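Local coordinates for protein putative adhesin (Bacteroides thetaiotaomicron, PDB 4QDG) that is a putative lipoprotein adhesin of the FimB/Mfa2 family that probably anchors or helps assemble pili at the bacterial outer membrane, at residues A[35-39]-A[82-88]; A[125-131]-A[144-150]; A[90-94]-A[106-111]; A[224-228]-A[270-274]. All blocks are in the same frame, centred on the assembly; numbering follows the deposited sequence.

Interaction 1. Residues A[35-39]-A[82-88]. With MG (magnesium ion), chain C.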
loop_
_atom_site.group_PDB
_atom_site.type_symbol
_atom_site.label_atom_id
_atom_site.label_comp_id
_atom_site.label_asym_id
_atom_site.label_seq_id
_atom_site.Cartn_x
_atom_site.Cartn_y
_atom_site.Cartn_z
ATOM N N VAL A 35 1.092 7.715 10.116
ATOM C CA VAL A 35 1.560 6.559 10.909
ATOM C C VAL A 35 1.224 6.741 12.379
ATOM O O VAL A 35 1.864 7.531 13.064
ATOM C CB VAL A 35 3.066 6.253 10.685
ATOM C CG1 VAL A 35 3.486 4.992 11.442
ATOM C CG2 VAL A 35 3.382 6.117 9.199
ATOM N N ASP A 36 0.224 5.977 12.856
ATOM C CA ASP A 36 -0.362 6.007 14.204
ATOM C C ASP A 36 0.267 4.979 15.187
ATOM O O ASP A 36 -0.019 5.021 16.382
ATOM C CB ASP A 36 -1.886 5.728 14.088
ATOM C CG ASP A 36 -2.283 4.319 13.626
ATOM O OD1 ASP A 36 -1.484 3.677 12.903
ATOM O OD2 ASP A 36 -3.392 3.865 13.980
ATOM N N CYS A 37 1.048 4.022 14.674
ATOM C CA CYS A 37 1.703 3.013 15.500
ATOM C C CYS A 37 3.011 2.623 14.847
ATOM O O CYS A 37 3.090 2.458 13.635
ATOM C CB CYS A 37 0.807 1.804 15.771
ATOM S SG CYS A 37 0.251 0.930 14.280
ATOM N N LEU A 38 4.058 2.547 15.652
ATOM C CA LEU A 38 5.382 2.288 15.148
ATOM C C LEU A 38 6.036 1.112 15.861
ATOM O O LEU A 38 5.973 1.011 17.079
ATOM C CB LEU A 38 6.187 3.587 15.338
ATOM C CG LEU A 38 7.663 3.623 14.966
ATOM C CD1 LEU A 38 7.876 3.402 13.453
ATOM C CD2 LEU A 38 8.241 4.925 15.406
ATOM N N THR A 39 6.649 0.222 15.079
ATOM C CA THR A 39 7.391 -0.921 15.570
ATOM C C THR A 39 8.806 -0.711 15.098
ATOM O O THR A 39 9.050 -0.690 13.893
ATOM C CB THR A 39 6.779 -2.260 15.082
ATOM O OG1 THR A 39 5.434 -2.379 15.532
ATOM C CG2 THR A 39 7.577 -3.479 15.560
ATOM N N GLY A 82 5.222 0.574 10.257
ATOM C CA GLY A 82 4.068 1.383 10.600
ATOM C C GLY A 82 2.822 0.567 10.326
ATOM O O GLY A 82 2.750 -0.124 9.310
ATOM N N GLY A 83 1.860 0.590 11.245
ATOM C CA GLY A 83 0.607 -0.133 11.059
ATOM C C GLY A 83 0.582 -1.588 11.467
ATOM O O GLY A 83 -0.329 -2.314 11.073
ATOM N N LEU A 84 1.577 -2.028 12.246
ATOM C CA LEU A 84 1.689 -3.396 12.757
ATOM C C LEU A 84 1.292 -3.505 14.223
ATOM O O LEU A 84 0.835 -4.560 14.634
ATOM C CB LEU A 84 3.141 -3.898 12.632
ATOM C CG LEU A 84 3.545 -4.806 11.495
ATOM C CD1 LEU A 84 4.802 -5.526 11.845
ATOM C CD2 LEU A 84 2.525 -5.856 11.229
ATOM N N ALA A 85 1.529 -2.436 15.016
ATOM C CA ALA A 85 1.377 -2.392 16.476
ATOM C C ALA A 85 -0.037 -2.172 17.008
ATOM O O ALA A 85 -0.405 -2.861 17.958
ATOM C CB ALA A 85 2.290 -1.321 17.060
ATOM N N CYS A 86 -0.802 -1.196 16.480
ATOM C CA CYS A 86 -2.136 -0.920 17.039
ATOM C C CYS A 86 -3.155 -2.034 16.716
ATOM O O CYS A 86 -2.875 -2.923 15.909
ATOM C CB CYS A 86 -2.655 0.461 16.632
ATOM S SG CYS A 86 -3.276 0.572 14.936
ATOM N N ASN A 87 -4.313 -2.000 17.409
ATOM C CA ASN A 87 -5.405 -2.972 17.275
ATOM C C ASN A 87 -6.099 -2.904 15.891
ATOM O O ASN A 87 -6.742 -3.881 15.494
ATOM C CB ASN A 87 -6.440 -2.786 18.408
ATOM C CG ASN A 87 -6.984 -1.378 18.574
ATOM O OD1 ASN A 87 -6.260 -0.427 18.891
ATOM N ND2 ASN A 87 -8.288 -1.224 18.422
ATOM N N LYS A 88 -5.958 -1.771 15.161
ATOM C CA LYS A 88 -6.544 -1.566 13.823
ATOM C C LYS A 88 -5.819 -2.385 12.720
ATOM O O LYS A 88 -6.404 -2.624 11.661
ATOM C CB LYS A 88 -6.517 -0.077 13.424
ATOM C CG LYS A 88 -7.145 0.910 14.384
ATOM C CD LYS A 88 -6.775 2.325 13.944
ATOM C CE LYS A 88 -7.085 3.359 15.000
ATOM N NZ LYS A 88 -6.618 4.714 14.599
HETATM MG MG MG C . -2.127 1.662 13.561
HETATM O O HOH W 1 3.983 -0.668 13.820
#
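Asp-36, Cys-37 and Cys-86 meet at a magnesium ion, an instance of a metal joining two loops distant in sequence. Both carboxylate oxygens of Asp-36 bind it, unequally: OD1 at 2.2 Å from the ion and OD2 at 2.6 Å. Two cysteine sulfurs join them, Cys-37 SG at 2.6 Å from the magnesium and Cys-86 SG at a doubtful, unusually short distance. In both cysteines SG sits between the backbone N and the carbonyl carbon (chi1 59° for Cys-37, 77° for Cys-86), turned onto the ion, and His-124 completes the protein ligands.

Hydrogen bonds position this first shell. The N-H of Cys-86 points almost straight at Cys-37 SG (3.2 Å, 167°), which probably helps to orient that sulfur. The site lies where strand 38-44 begins and strand 75-82 ends, Leu-38 and Gly-82 forming an antiparallel non-hydrogen-bonded pair. Gly-83 N donates to Cys-37 O (3.3 Å). A water ties Thr-39 OG1 to Leu-84 N.

Charge and apolar contacts lie on the flanks. The extended Lys-88 chain brings NZ to Asp-36 OD2 in a weak, 3.4 Å salt bridge, while the methyl of Ala-85 packs on Cys-37 CB.

Interaction 2. Residues A[125-131]-A[144-150]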
loop_
_atom_site.group_PDB
_atom_site.type_symbol
_atom_site.label_atom_id
_atom_site.label_comp_id
_atom_site.label_asym_id
_atom_site.label_seq_id
_atom_site.Cartn_x
_atom_site.Cartn_y
_atom_site.Cartn_z
ATOM N N GLY A 125 -3.169 1.012 6.800
ATOM C CA GLY A 125 -1.883 1.341 6.189
ATOM C C GLY A 125 -0.714 0.559 6.752
ATOM O O GLY A 125 -0.618 0.367 7.968
ATOM N N LEU A 126 0.132 0.026 5.860
ATOM C CA LEU A 126 1.338 -0.700 6.247
ATOM C C LEU A 126 2.519 0.081 5.718
ATOM O O LEU A 126 2.556 0.421 4.537
ATOM C CB LEU A 126 1.339 -2.170 5.760
ATOM C CG LEU A 126 2.570 -2.996 6.167
ATOM C CD1 LEU A 126 2.579 -3.255 7.681
ATOM C CD2 LEU A 126 2.639 -4.296 5.383
ATOM N N TYR A 127 3.443 0.441 6.614
ATOM C CA TYR A 127 4.622 1.244 6.287
ATOM C C TYR A 127 5.888 0.506 6.667
ATOM O O TYR A 127 5.881 -0.319 7.576
ATOM C CB TYR A 127 4.558 2.628 6.962
ATOM C CG TYR A 127 3.342 3.436 6.558
ATOM C CD1 TYR A 127 2.107 3.229 7.167
ATOM C CD2 TYR A 127 3.426 4.418 5.575
ATOM C CE1 TYR A 127 0.975 3.947 6.781
ATOM C CE2 TYR A 127 2.312 5.193 5.228
ATOM C CZ TYR A 127 1.083 4.936 5.816
ATOM O OH TYR A 127 -0.034 5.667 5.470
ATOM N N TRP A 128 6.962 0.740 5.906
ATOM C CA TRP A 128 8.239 0.073 6.118
ATOM C C TRP A 128 9.396 0.962 5.716
ATOM O O TRP A 128 9.320 1.672 4.727
ATOM C CB TRP A 128 8.300 -1.252 5.317
ATOM C CG TRP A 128 9.606 -1.972 5.421
ATOM C CD1 TRP A 128 9.977 -2.862 6.387
ATOM C CD2 TRP A 128 10.745 -1.806 4.569
ATOM N NE1 TRP A 128 11.266 -3.283 6.171
ATOM C CE2 TRP A 128 11.759 -2.656 5.057
ATOM C CE3 TRP A 128 10.996 -1.047 3.414
ATOM C CZ2 TRP A 128 12.998 -2.773 4.427
ATOM C CZ3 TRP A 128 12.231 -1.161 2.796
ATOM C CH2 TRP A 128 13.213 -2.014 3.298
ATOM N N GLY A 129 10.486 0.827 6.457
ATOM C CA GLY A 129 11.762 1.472 6.200
ATOM C C GLY A 129 12.849 0.818 7.029
ATOM O O GLY A 129 12.563 0.153 8.027
ATOM N N GLU A 130 14.108 1.031 6.644
ATOM C CA GLU A 130 15.263 0.506 7.399
ATOM C C GLU A 130 16.464 1.471 7.306
ATOM O O GLU A 130 16.524 2.308 6.401
ATOM C CB GLU A 130 15.653 -0.907 6.935
ATOM C CG GLU A 130 16.033 -1.000 5.466
ATOM C CD GLU A 130 16.528 -2.350 4.990
ATOM O OE1 GLU A 130 16.355 -3.342 5.732
ATOM O OE2 GLU A 130 17.102 -2.414 3.878
ATOM N N LEU A 131 17.417 1.334 8.244
ATOM C CA LEU A 131 18.589 2.173 8.319
ATOM C C LEU A 131 19.726 1.486 9.085
ATOM O O LEU A 131 19.479 0.851 10.105
ATOM C CB LEU A 131 18.196 3.503 9.026
ATOM C CG LEU A 131 19.286 4.579 9.150
ATOM C CD1 LEU A 131 19.449 5.339 7.857
ATOM C CD2 LEU A 131 18.981 5.532 10.305
ATOM N N VAL A 144 14.898 7.271 9.416
ATOM C CA VAL A 144 14.336 6.078 8.802
ATOM C C VAL A 144 13.283 6.563 7.830
ATOM O O VAL A 144 12.249 7.106 8.242
ATOM C CB VAL A 144 13.774 5.042 9.799
ATOM C CG1 VAL A 144 13.337 3.785 9.043
ATOM C CG2 VAL A 144 14.798 4.706 10.898
ATOM N N GLU A 145 13.603 6.445 6.543
ATOM C CA GLU A 145 12.755 6.861 5.446
ATOM C C GLU A 145 11.833 5.707 5.112
ATOM O O GLU A 145 12.287 4.609 4.785
ATOM C CB GLU A 145 13.604 7.296 4.244
ATOM C CG GLU A 145 14.665 8.320 4.607
ATOM C CD GLU A 145 15.364 8.960 3.426
ATOM O OE1 GLU A 145 14.720 9.117 2.360
ATOM O OE2 GLU A 145 16.533 9.378 3.597
HETATM N N MSE A 146 10.530 5.936 5.272
HETATM C CA MSE A 146 9.568 4.868 5.104
HETATM C C MSE A 146 8.701 4.965 3.852
HETATM O O MSE A 146 8.520 6.047 3.281
HETATM C CB MSE A 146 8.707 4.790 6.341
HETATM C CG MSE A 146 9.563 4.454 7.556
HETATM SE SE MSE A 146 8.534 4.493 9.113
HETATM C CE MSE A 146 7.737 2.700 8.982
HETATM N N MSE A 147 8.194 3.791 3.422
HETATM C CA MSE A 147 7.299 3.698 2.280
HETATM C C MSE A 147 5.994 3.051 2.694
HETATM O O MSE A 147 5.960 2.385 3.707
HETATM C CB MSE A 147 7.931 2.964 1.096
HETATM C CG MSE A 147 8.218 1.486 1.338
HETATM SE SE MSE A 147 8.443 0.590 -0.372
HETATM C CE MSE A 147 6.694 0.177 -0.602
ATOM N N LYS A 148 4.925 3.284 1.918
ATOM C CA LYS A 148 3.592 2.740 2.160
ATOM C C LYS A 148 3.412 1.486 1.279
ATOM O O LYS A 148 3.679 1.538 0.080
ATOM C CB LYS A 148 2.549 3.833 1.848
ATOM C CG LYS A 148 1.113 3.449 2.155
ATOM C CD LYS A 148 0.200 4.627 1.968
ATOM C CE LYS A 148 -1.250 4.281 2.199
ATOM N NZ LYS A 148 -2.124 5.407 1.754
ATOM N N ASN A 149 2.994 0.368 1.873
ATOM C CA ASN A 149 2.816 -0.911 1.162
ATOM C C ASN A 149 1.385 -1.158 0.702
ATOM O O ASN A 149 1.176 -2.052 -0.114
ATOM C CB ASN A 149 3.223 -2.104 2.060
ATOM C CG ASN A 149 4.703 -2.213 2.319
ATOM O OD1 ASN A 149 5.528 -1.795 1.522
ATOM N ND2 ASN A 149 5.070 -2.870 3.400
ATOM N N THR A 150 0.396 -0.424 1.261
ATOM C CA THR A 150 -1.001 -0.670 0.915
ATOM C C THR A 150 -1.472 0.325 -0.162
ATOM O O THR A 150 -0.875 1.405 -0.339
ATOM C CB THR A 150 -1.880 -0.637 2.186
ATOM O OG1 THR A 150 -1.596 0.558 2.916
ATOM C CG2 THR A 150 -1.684 -1.869 3.083
HETATM O O HOH W 2 11.490 2.424 2.602
HETATM O O HOH W 3 16.051 4.947 5.829
HETATM O O HOH W 4 14.034 2.654 4.028
#
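Trp-128 and Met-147 form an antiparallel hydrogen-bonded pair, with Trp-128 N to Met-147 O at 2.9 Å and Met-147 N to Trp-128 O at 2.7 Å, and Asn-149 N extends the ladder to Leu-126 O (2.7 Å) with a nearly linear bond of 176°. Beyond Met-146 the direct ladder gives way to water. One water accepts from Glu-130 N and also lies against Glu-145 O; another accepts from Glu-145 N and donates to Glu-130 O, bridging backbones that have moved apart.

The side chains show how a strand pair sorts its partners by face. Tyr-127 and Lys-148 run side by side in the same direction, the lysine methylenes following the ring from CE2 (3.7 Å from Lys-148 CB) to the hydroxyl, while Lys-148 NZ goes on to a hydrogen bond with Ser-277 OG. On the other face Met-147 CG meets the edge of the Trp-128 indole, near its plane, at 4.3 Å from CE3. The Met-146 chain bends at its last torsion (chi3 82°), which carries CE back against the carbonyl carbon of Tyr-127 and to 3.8 Å from its CB. Gly-129 leaves room for its neighbours: Val-144 CG1 lies 3.6 Å from its carbonyl carbon. Leu-126 CD2 lies against the Asn-149 amide, whose OD1 is bonded to Asn-185.

The hairpin of strands 127-137 and 140-159 is flanked by strand 75-82, which pairs with the first of them; helix 31-34 touches Tyr-127 and Met-146, and Phe-91 of strand 91-94 packs on Leu-126 and Thr-150.

Interaction 3. Residues A[90-94]-A[106-111]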
loop_
_atom_site.group_PDB
_atom_site.type_symbol
_atom_site.label_atom_id
_atom_site.label_comp_id
_atom_site.label_asym_id
_atom_site.label_seq_id
_atom_site.Cartn_x
_atom_site.Cartn_y
_atom_site.Cartn_z
ATOM N N SER A 90 -3.876 -4.663 9.945
ATOM C CA SER A 90 -4.334 -5.660 8.985
ATOM C C SER A 90 -3.243 -6.745 8.742
ATOM O O SER A 90 -3.536 -7.801 8.180
ATOM C CB SER A 90 -4.713 -4.978 7.677
ATOM O OG SER A 90 -5.743 -4.030 7.900
ATOM N N PHE A 91 -1.990 -6.483 9.174
ATOM C CA PHE A 91 -0.877 -7.396 8.939
ATOM C C PHE A 91 -0.276 -7.946 10.243
ATOM O O PHE A 91 -0.528 -7.414 11.325
ATOM C CB PHE A 91 0.206 -6.698 8.092
ATOM C CG PHE A 91 -0.214 -6.329 6.681
ATOM C CD1 PHE A 91 -1.019 -5.216 6.442
ATOM C CD2 PHE A 91 0.221 -7.074 5.593
ATOM C CE1 PHE A 91 -1.421 -4.886 5.154
ATOM C CE2 PHE A 91 -0.163 -6.729 4.295
ATOM C CZ PHE A 91 -0.976 -5.633 4.084
ATOM N N LEU A 92 0.490 -9.039 10.133
ATOM C CA LEU A 92 1.125 -9.669 11.293
ATOM C C LEU A 92 2.568 -10.013 11.017
ATOM O O LEU A 92 2.909 -10.431 9.908
ATOM C CB LEU A 92 0.401 -10.982 11.693
ATOM C CG LEU A 92 -1.079 -10.934 12.071
ATOM C CD1 LEU A 92 -1.696 -12.314 12.015
ATOM C CD2 LEU A 92 -1.265 -10.359 13.457
HETATM N N MSE A 93 3.413 -9.888 12.042
HETATM C CA MSE A 93 4.787 -10.346 11.983
HETATM C C MSE A 93 4.750 -11.848 12.039
HETATM O O MSE A 93 3.981 -12.420 12.812
HETATM C CB MSE A 93 5.612 -9.776 13.126
HETATM C CG MSE A 93 6.569 -8.738 12.670
HETATM SE SE MSE A 93 7.199 -7.788 14.221
HETATM C CE MSE A 93 8.030 -6.395 13.305
ATOM N N LYS A 94 5.535 -12.482 11.199
ATOM C CA LYS A 94 5.566 -13.936 11.062
ATOM C C LYS A 94 7.005 -14.452 11.188
ATOM O O LYS A 94 7.903 -14.032 10.452
ATOM C CB LYS A 94 4.950 -14.300 9.693
ATOM C CG LYS A 94 4.585 -15.756 9.491
ATOM C CD LYS A 94 4.193 -15.993 8.036
ATOM C CE LYS A 94 3.994 -17.456 7.713
ATOM N NZ LYS A 94 3.799 -17.669 6.257
ATOM N N LEU A 106 12.781 -12.244 9.433
ATOM C CA LEU A 106 11.483 -11.633 9.541
ATOM C C LEU A 106 10.692 -11.656 8.220
ATOM O O LEU A 106 11.225 -11.482 7.115
ATOM C CB LEU A 106 11.601 -10.204 10.076
ATOM C CG LEU A 106 10.331 -9.535 10.598
ATOM C CD1 LEU A 106 9.505 -10.473 11.525
ATOM C CD2 LEU A 106 10.683 -8.267 11.301
ATOM N N GLN A 107 9.403 -11.955 8.389
ATOM C CA GLN A 107 8.338 -11.947 7.423
ATOM C C GLN A 107 7.144 -11.236 8.033
ATOM O O GLN A 107 6.956 -11.313 9.253
ATOM C CB GLN A 107 7.951 -13.368 7.009
ATOM C CG GLN A 107 9.009 -14.061 6.180
ATOM C CD GLN A 107 8.575 -15.404 5.674
ATOM O OE1 GLN A 107 7.462 -15.883 5.914
ATOM N NE2 GLN A 107 9.461 -16.050 4.959
ATOM N N VAL A 108 6.348 -10.542 7.184
ATOM C CA VAL A 108 5.087 -9.873 7.504
ATOM C C VAL A 108 4.041 -10.419 6.521
ATOM O O VAL A 108 4.257 -10.426 5.303
ATOM C CB VAL A 108 5.186 -8.318 7.499
ATOM C CG1 VAL A 108 3.820 -7.639 7.560
ATOM C CG2 VAL A 108 6.056 -7.847 8.644
ATOM N N GLU A 109 2.918 -10.894 7.055
ATOM C CA GLU A 109 1.841 -11.433 6.244
ATOM C C GLU A 109 0.534 -10.748 6.560
ATOM O O GLU A 109 0.311 -10.366 7.699
ATOM C CB GLU A 109 1.700 -12.945 6.496
ATOM C CG GLU A 109 1.004 -13.672 5.350
ATOM C CD GLU A 109 0.562 -15.099 5.609
ATOM O OE1 GLU A 109 1.347 -15.874 6.202
ATOM O OE2 GLU A 109 -0.561 -15.450 5.175
ATOM N N LEU A 110 -0.352 -10.619 5.553
ATOM C CA LEU A 110 -1.698 -10.097 5.795
ATOM C C LEU A 110 -2.494 -11.122 6.595
ATOM O O LEU A 110 -2.412 -12.321 6.325
ATOM C CB LEU A 110 -2.424 -9.792 4.469
ATOM C CG LEU A 110 -3.844 -9.193 4.569
ATOM C CD1 LEU A 110 -3.807 -7.693 4.812
ATOM C CD2 LEU A 110 -4.653 -9.482 3.331
ATOM N N ASP A 111 -3.271 -10.644 7.567
ATOM C CA ASP A 111 -4.226 -11.458 8.306
ATOM C C ASP A 111 -5.329 -11.819 7.297
ATOM O O ASP A 111 -5.991 -10.919 6.779
ATOM C CB ASP A 111 -4.765 -10.648 9.512
ATOM C CG ASP A 111 -5.741 -11.354 10.447
ATOM O OD1 ASP A 111 -6.313 -12.411 10.045
ATOM O OD2 ASP A 111 -5.961 -10.842 11.566
#
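The Phe-91 ring carries Leu-110 CD1 on one face, a CH-pi contact with the methyl 3.7 Å from the ring centroid and displaced toward the rim. Leu-110 CG stands anti to the backbone N (chi1 -178°), and from there the branch reaches over the ring; the same methyl lies 3.4 Å from Ser-90 O. Val-108 CG1 approaches the ring obliquely and touches Phe-91 CB, while Leu-126 and Phe-181 add further contacts with the phenylalanine.

Farther along, Met-93 CG packs on Leu-106 CD1 at 3.6 Å, on the same face as Val-108. Lys-94, Gln-107 and Glu-109 line the other face, where the fully extended lysine slants across to Glu-109. Lys-94 NZ meets Glu-109 OE1 almost end-on in a salt bridge of 3.0 Å.

The backbones supply the framework. Leu-92 N donates to Glu-109 O at 2.8 Å, and Glu-109 N returns a bond of 2.9 Å to Leu-92 O; Lys-94 and Gln-107 do likewise, and Asp-111 N closes the end on Ser-90 O. Asp-111 OD1 then caps Glu-113 N ahead of helix 113-116, and OD2 pairs with Arg-120. Strands 91-94 and 107-110 thus exemplify antiparallel pairing within a small three-stranded sheet completed by strand 180-181.

Interaction 4. Residues A[224-228]-A[270-274]. With MG (magnesium ion), chain D.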
loop_
_atom_site.group_PDB
_atom_site.type_symbol
_atom_site.label_atom_id
_atom_site.label_comp_id
_atom_site.label_asym_id
_atom_site.label_seq_id
_atom_site.Cartn_x
_atom_site.Cartn_y
_atom_site.Cartn_z
ATOM N N SER A 224 -2.577 -5.098 -0.906
ATOM C CA SER A 224 -1.210 -5.034 -0.416
ATOM C C SER A 224 -0.328 -4.431 -1.565
ATOM O O SER A 224 -0.859 -3.800 -2.488
ATOM C CB SER A 224 -0.760 -6.423 0.041
ATOM O OG SER A 224 0.558 -6.447 0.548
ATOM N N ARG A 225 0.996 -4.607 -1.499
ATOM C CA ARG A 225 1.945 -3.976 -2.422
ATOM C C ARG A 225 1.788 -4.388 -3.904
ATOM O O ARG A 225 1.673 -5.574 -4.254
ATOM C CB ARG A 225 3.387 -4.217 -1.952
ATOM C CG ARG A 225 4.383 -3.257 -2.542
ATOM C CD ARG A 225 5.792 -3.541 -2.109
ATOM N NE ARG A 225 6.744 -2.613 -2.733
ATOM C CZ ARG A 225 8.065 -2.723 -2.630
ATOM N NH1 ARG A 225 8.605 -3.736 -1.961
ATOM N NH2 ARG A 225 8.857 -1.840 -3.222
ATOM N N LEU A 226 1.797 -3.367 -4.763
ATOM C CA LEU A 226 1.769 -3.496 -6.219
ATOM C C LEU A 226 3.217 -3.495 -6.723
ATOM O O LEU A 226 3.946 -2.521 -6.506
ATOM C CB LEU A 226 0.976 -2.355 -6.844
ATOM C CG LEU A 226 -0.523 -2.311 -6.521
ATOM C CD1 LEU A 226 -1.156 -1.005 -7.081
ATOM C CD2 LEU A 226 -1.225 -3.597 -7.038
HETATM N N MSE A 227 3.672 -4.625 -7.288
HETATM C CA MSE A 227 5.034 -4.777 -7.787
HETATM C C MSE A 227 5.096 -5.363 -9.179
HETATM O O MSE A 227 4.365 -6.294 -9.487
HETATM C CB MSE A 227 5.868 -5.708 -6.872
HETATM C CG MSE A 227 6.086 -5.168 -5.479
HETATM SE SE MSE A 227 7.551 -6.049 -4.549
HETATM C CE MSE A 227 9.150 -5.099 -5.405
ATOM N N VAL A 228 6.049 -4.888 -9.986
ATOM C CA VAL A 228 6.382 -5.513 -11.270
ATOM C C VAL A 228 7.316 -6.691 -10.926
ATOM O O VAL A 228 8.369 -6.476 -10.324
ATOM C CB VAL A 228 7.065 -4.526 -12.263
ATOM C CG1 VAL A 228 7.560 -5.266 -13.503
ATOM C CG2 VAL A 228 6.135 -3.388 -12.656
ATOM N N GLN A 270 8.594 0.828 -10.302
ATOM C CA GLN A 270 8.347 0.400 -8.914
ATOM C C GLN A 270 8.126 1.604 -7.987
ATOM O O GLN A 270 7.227 1.567 -7.147
ATOM C CB GLN A 270 9.476 -0.510 -8.371
ATOM C CG GLN A 270 9.039 -1.241 -7.088
ATOM C CD GLN A 270 7.702 -1.957 -7.248
ATOM O OE1 GLN A 270 7.535 -2.827 -8.105
ATOM N NE2 GLN A 270 6.702 -1.554 -6.477
ATOM N N GLU A 271 8.914 2.673 -8.170
ATOM C CA GLU A 271 8.797 3.932 -7.401
ATOM C C GLU A 271 7.411 4.540 -7.556
ATOM O O GLU A 271 6.836 5.006 -6.575
ATOM C CB GLU A 271 9.868 4.944 -7.829
ATOM C CG GLU A 271 9.754 6.288 -7.118
ATOM C CD GLU A 271 10.899 7.261 -7.325
ATOM O OE1 GLU A 271 11.800 6.965 -8.139
ATOM O OE2 GLU A 271 10.896 8.328 -6.674
ATOM N N PHE A 272 6.900 4.564 -8.791
ATOM C CA PHE A 272 5.557 5.040 -9.144
ATOM C C PHE A 272 4.508 4.164 -8.431
ATOM O O PHE A 272 3.577 4.698 -7.801
ATOM C CB PHE A 272 5.379 4.995 -10.690
ATOM C CG PHE A 272 3.989 5.287 -11.188
ATOM C CD1 PHE A 272 3.491 6.586 -11.191
ATOM C CD2 PHE A 272 3.158 4.255 -11.627
ATOM C CE1 PHE A 272 2.188 6.856 -11.634
ATOM C CE2 PHE A 272 1.865 4.524 -12.070
ATOM C CZ PHE A 272 1.395 5.825 -12.083
ATOM N N LEU A 273 4.678 2.828 -8.499
ATOM C CA LEU A 273 3.734 1.907 -7.844
ATOM C C LEU A 273 3.781 2.017 -6.320
ATOM O O LEU A 273 2.764 1.739 -5.671
ATOM C CB LEU A 273 3.962 0.464 -8.260
ATOM C CG LEU A 273 3.770 0.143 -9.743
ATOM C CD1 LEU A 273 4.372 -1.221 -10.063
ATOM C CD2 LEU A 273 2.272 0.217 -10.143
ATOM N N ASP A 274 4.955 2.433 -5.748
ATOM C CA ASP A 274 5.072 2.621 -4.299
ATOM C C ASP A 274 4.663 4.018 -3.874
ATOM O O ASP A 274 3.956 4.130 -2.883
ATOM C CB ASP A 274 6.481 2.326 -3.774
ATOM C CG ASP A 274 7.001 0.939 -4.032
ATOM O OD1 ASP A 274 6.216 -0.013 -3.911
ATOM O OD2 ASP A 274 8.231 0.801 -4.295
HETATM MG MG MG D . 1.390 2.236 -3.990
HETATM O O HOH W 5 2.321 -0.492 -3.892
HETATM O O HOH W 6 9.702 -4.166 -9.136
HETATM O O HOH W 7 1.584 2.214 -1.841
#
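Helix 269-275 meets the loop after strand 213-223 beside the second magnesium site, where Leu-273 O binds the ion at 2.2 Å; Asn-151, Glu-276 and a water also coordinate it. A bidentate salt bridge and a side-chain amide join loop to helix. Arg-225 is extended from CG to NE and presents its guanidinium edge to Asp-274, NE to OD1 and NH2 to OD2, both 2.9 Å. Both oxygens are met on their syn side, although the two flat groups are turned 40° apart. Met-227 CE lies over one guanidinium face.

Gln-270 reads the loop backbone with both ends of its amide. A bend at chi2 (51°) brings NE2 to Leu-226 O at 2.9 Å and OE1 to Val-228 N at 3.2 Å. NE2 also donates to Asp-274 OD1 from the carboxylate face opposite Arg-225 NE. A water links Leu-226 N to the metal-bound Leu-273 O, and Val-228 CG2 packs on Leu-273 CD1 at 3.8 Å.

With donors on both faces and a buried arginine alongside, the Asp-274 carboxylate is probably stabilised as the anion. Hydrogen bonds to Leu-226 O and Val-228 N fix the Gln-270 amide, and magnesium probably polarises the Leu-273 carbonyl.

Overall arrangement
From the N terminus, interaction 1 returns residues 82-88 to 35-39, closing a loop of 42 intervening residues. Interaction 3 then closes a short loop between 90-94 and 106-111, interaction 2 follows with the hairpin 125-131/144-150, and interaction 4 closes the last loop between 224-228 and 270-274. All four are in series, none nested or crossed, yet they meet in space. Gly-82 O probably accepts a hydrogen bond from Tyr-127 N, joining interaction 1 to interaction 2; Leu-84 and Thr-39 pack on Met-93 of interaction 3. The Phe-91 ring of interaction 3 packs against interaction 2 and reaches Ser-224 of interaction 4. Met-147 carries the hairpin to Arg-225 and Asp-274; interactions 1 and 4 do not touch.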